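Local coordinates for protein putative hydantoin racemase (Klebsiella pneumoniae subsp. pneumoniae, PDB 3QVJ) that probably interconverts the enantiomers of allantoin and of other 5-substituted hydantoins, as a racemase of the HyuE family, at residues 3-8 with 71-76. Residues are numbered along the deposited sequence; the frame is centred on the assembly and turned at random.
Sequences RIQVIN and DGHVIA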
ATOM      1  N   ARG A   3     -24.517 -26.748 -15.425  1.00 35.19           N
ATOM      2  CA  ARG A   3     -23.342 -27.599 -15.596  1.00 34.29           C
ATOM      3  C   ARG A   3     -22.051 -26.824 -15.327  1.00 33.09           C
ATOM      4  O   ARG A   3     -21.768 -25.816 -15.985  1.00 32.57           O
ATOM      5  CB  ARG A   3     -23.332 -28.237 -16.988  1.00 34.63           C
ATOM      6  CG  ARG A   3     -24.561 -29.106 -17.277  1.00 36.03           C
ATOM      7  CD  ARG A   3     -24.342 -29.973 -18.495  1.00 39.52           C
ATOM      8  NE  ARG A   3     -24.159 -29.171 -19.704  1.00 41.92           N
ATOM      9  CZ  ARG A   3     -23.388 -29.520 -20.728  1.00 42.31           C
ATOM     10  NH1 ARG A   3     -22.703 -30.658 -20.702  1.00 42.86           N
ATOM     11  NH2 ARG A   3     -23.291 -28.719 -21.775  1.00 43.63           N
ATOM     12  N   ILE A   4     -21.291 -27.297 -14.341  1.00 31.88           N
ATOM     13  CA  ILE A   4     -20.050 -26.646 -13.912  1.00 30.90           C
ATOM     14  C   ILE A   4     -18.841 -27.550 -14.154  1.00 30.42           C
ATOM     15  O   ILE A   4     -18.730 -28.624 -13.557  1.00 30.06           O
ATOM     16  CB  ILE A   4     -20.106 -26.232 -12.412  1.00 30.72           C
ATOM     17  CG1 ILE A   4     -21.273 -25.271 -12.167  1.00 30.56           C
ATOM     18  CG2 ILE A   4     -18.777 -25.599 -11.965  1.00 29.84           C
ATOM     19  CD1 ILE A   4     -21.492 -24.915 -10.710  1.00 30.77           C
ATOM     20  N   GLN A   5     -17.946 -27.099 -15.032  1.00 29.88           N
ATOM     21  CA  GLN A   5     -16.702 -27.806 -15.322  1.00 29.38           C
ATOM     22  C   GLN A   5     -15.658 -27.501 -14.245  1.00 29.22           C
ATOM     23  O   GLN A   5     -15.158 -26.374 -14.152  1.00 28.99           O
ATOM     24  CB  GLN A   5     -16.165 -27.415 -16.704  1.00 29.38           C
ATOM     25  CG  GLN A   5     -15.034 -28.328 -17.205  1.00 29.34           C
ATOM     26  CD  GLN A   5     -14.266 -27.764 -18.388  1.00 29.77           C
ATOM     27  OE1 GLN A   5     -14.066 -26.549 -18.504  1.00 28.55           O
ATOM     28  NE2 GLN A   5     -13.813 -28.655 -19.274  1.00 29.29           N
ATOM     29  N   VAL A   6     -15.343 -28.505 -13.429  1.00 28.69           N
ATOM     30  CA  VAL A   6     -14.334 -28.361 -12.391  1.00 28.45           C
ATOM     31  C   VAL A   6     -13.025 -28.957 -12.901  1.00 28.71           C
ATOM     32  O   VAL A   6     -12.897 -30.179 -13.068  1.00 28.49           O
ATOM     33  CB  VAL A   6     -14.770 -29.004 -11.051  1.00 28.60           C
ATOM     34  CG1 VAL A   6     -13.708 -28.778  -9.970  1.00 28.08           C
ATOM     35  CG2 VAL A   6     -16.121 -28.437 -10.597  1.00 27.28           C
ATOM     36  N   ILE A   7     -12.069 -28.071 -13.164  1.00 28.63           N
ATOM     37  CA  ILE A   7     -10.814 -28.438 -13.803  1.00 28.53           C
ATOM     38  C   ILE A   7      -9.703 -28.594 -12.778  1.00 28.86           C
ATOM     39  O   ILE A   7      -9.271 -27.612 -12.157  1.00 28.82           O
ATOM     40  CB  ILE A   7     -10.363 -27.379 -14.843  1.00 28.43           C
ATOM     41  CG1 ILE A   7     -11.489 -27.062 -15.838  1.00 27.79           C
ATOM     42  CG2 ILE A   7      -9.081 -27.827 -15.553  1.00 27.71           C
ATOM     43  CD1 ILE A   7     -11.189 -25.890 -16.742  1.00 26.95           C
ATOM     44  N   ASN A   8      -9.249 -29.831 -12.605  1.00 28.81           N
ATOM     45  CA  ASN A   8      -7.997 -30.086 -11.917  1.00 28.90           C
ATOM     46  C   ASN A   8      -6.880 -29.783 -12.917  1.00 29.08           C
ATOM     47  O   ASN A   8      -6.768 -30.463 -13.942  1.00 28.75           O
ATOM     48  CB  ASN A   8      -7.933 -31.541 -11.435  1.00 28.90           C
ATOM     49  CG  ASN A   8      -6.596 -31.891 -10.785  1.00 29.60           C
ATOM     50  OD1 ASN A   8      -5.848 -31.010 -10.344  1.00 28.35           O
ATOM     51  ND2 ASN A   8      -6.294 -33.187 -10.723  1.00 28.39           N
ATOM     52  N   ASP A  71     -21.913 -23.902 -18.044  1.00 31.35           N
ATOM     53  CA  ASP A  71     -22.321 -22.617 -17.472  1.00 31.38           C
ATOM     54  C   ASP A  71     -21.182 -21.872 -16.773  1.00 31.03           C
ATOM     55  O   ASP A  71     -21.230 -20.647 -16.633  1.00 30.90           O
ATOM     56  CB  ASP A  71     -23.513 -22.811 -16.532  1.00 31.31           C
ATOM     57  CG  ASP A  71     -24.728 -23.367 -17.258  1.00 32.02           C
ATOM     58  OD1 ASP A  71     -25.332 -22.615 -18.048  1.00 32.52           O
ATOM     59  OD2 ASP A  71     -25.064 -24.550 -17.055  1.00 31.82           O
ATOM     60  N   GLY A  72     -20.161 -22.615 -16.349  1.00 30.53           N
ATOM     61  CA  GLY A  72     -19.013 -22.024 -15.668  1.00 29.69           C
ATOM     62  C   GLY A  72     -17.913 -23.026 -15.390  1.00 29.30           C
ATOM     63  O   GLY A  72     -18.068 -24.232 -15.620  1.00 29.19           O
ATOM     64  N   HIS A  73     -16.793 -22.515 -14.890  1.00 28.62           N
ATOM     65  CA  HIS A  73     -15.599 -23.312 -14.697  1.00 27.72           C
ATOM     66  C   HIS A  73     -14.953 -22.988 -13.356  1.00 27.30           C
ATOM     67  O   HIS A  73     -14.985 -21.841 -12.902  1.00 26.71           O
ATOM     68  CB  HIS A  73     -14.583 -23.021 -15.800  1.00 27.75           C
ATOM     69  CG  HIS A  73     -15.172 -22.921 -17.175  1.00 27.76           C
ATOM     70  ND1 HIS A  73     -15.070 -23.935 -18.101  1.00 26.42           N
ATOM     71  CD2 HIS A  73     -15.837 -21.914 -17.790  1.00 27.42           C
ATOM     72  CE1 HIS A  73     -15.652 -23.561 -19.226  1.00 26.67           C
ATOM     73  NE2 HIS A  73     -16.134 -22.342 -19.060  1.00 27.80           N
ATOM     74  N   VAL A  74     -14.369 -24.002 -12.724  1.00 26.66           N
ATOM     75  CA  VAL A  74     -13.443 -23.753 -11.629  1.00 26.21           C
ATOM     76  C   VAL A  74     -12.031 -24.270 -11.915  1.00 25.93           C
ATOM     77  O   VAL A  74     -11.844 -25.305 -12.572  1.00 25.36           O
ATOM     78  CB  VAL A  74     -14.014 -24.100 -10.195  1.00 26.42           C
ATOM     79  CG1 VAL A  74     -15.479 -24.542 -10.230  1.00 27.21           C
ATOM     80  CG2 VAL A  74     -13.126 -25.059  -9.392  1.00 25.71           C
ATOM     81  N   ILE A  75     -11.045 -23.494 -11.476  1.00 25.40           N
ATOM     82  CA  ILE A  75      -9.648 -23.885 -11.585  1.00 25.12           C
ATOM     83  C   ILE A  75      -9.213 -24.402 -10.217  1.00 25.70           C
ATOM     84  O   ILE A  75      -9.013 -23.623  -9.278  1.00 25.57           O
ATOM     85  CB  ILE A  75      -8.780 -22.723 -12.091  1.00 24.95           C
ATOM     86  CG1 ILE A  75      -9.256 -22.295 -13.493  1.00 24.26           C
ATOM     87  CG2 ILE A  75      -7.302 -23.122 -12.107  1.00 24.35           C
ATOM     88  CD1 ILE A  75      -8.554 -21.081 -14.060  1.00 22.73           C
ATOM     89  N   ALA A  76      -9.097 -25.726 -10.115  1.00 25.82           N
ATOM     90  CA  ALA A  76      -8.915 -26.402  -8.833  1.00 25.91           C
ATOM     91  C   ALA A  76      -7.453 -26.673  -8.441  1.00 26.26           C
ATOM     92  O   ALA A  76      -7.121 -27.747  -7.930  1.00 26.08           O
ATOM     93  CB  ALA A  76      -9.742 -27.688  -8.788  1.00 25.88           C
TER
HETATM   94  O   HOH W   1     -25.358 -26.358 -19.662  1.00 42.01           O
HETATM   95  O   HOH W   2      -4.505 -29.209  -8.903  1.00 38.63           O
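Gln-5 and His-73 are paired in register on two parallel strands and joined through their side chains, while the Gln-5 backbone bonds to Gly-72 and Val-74, the residues before and after His-73. His-73 ND1 donates to Gln-5 OE1 over 2.8 Å; the acceptor lies in the ring plane, although the amide and ring planes are 57° apart. Gln-5 turns CG away from its backbone N (chi1 -168°) and runs extended, which brings OE1 to that ring edge, while NE2 is held by the carbonyl of Gln-61 in helix 48-68; both ends of the buried amide are therefore engaged. Strand axes 4.7 Å apart and five backbone bonds define the parallel ladder: Asp-71 N to Arg-3 O, Gln-5 N to Gly-72 O, Val-74 N to Gln-5 O, Ile-7 N to Val-74 O and Ala-76 N to Ile-7 O. Apolar contacts pack the other face, where Val-74 lies alongside Val-6 (CG2 to Val-6 CG1, 3.8 Å) and reaches Ile-4 (CG1 to Ile-4 CG2, 3.9 Å) beneath helix 203-216. The Arg-3/Asp-71 end is polar and partly exposed. Asp-71 OD2 takes Arg-3 N through its anti lone pair at 2.8 Å, nearly straight at 173°; only the Arg-3 side chain is loosely held, NE reaching OD2 through a water. At the far, buried end a second water joins Asn-8 OD1 and Ala-76 O, while Asn-8 ND2 bonds to Thr-16 OG1. With strand 31-36 along the other edge of 3-8 and helices on both faces, this pairing centres a 2-1-3-4 parallel sheet, the core of one of two similar alpha/beta halves of this Asp/Glu/hydantoin racemase family protein.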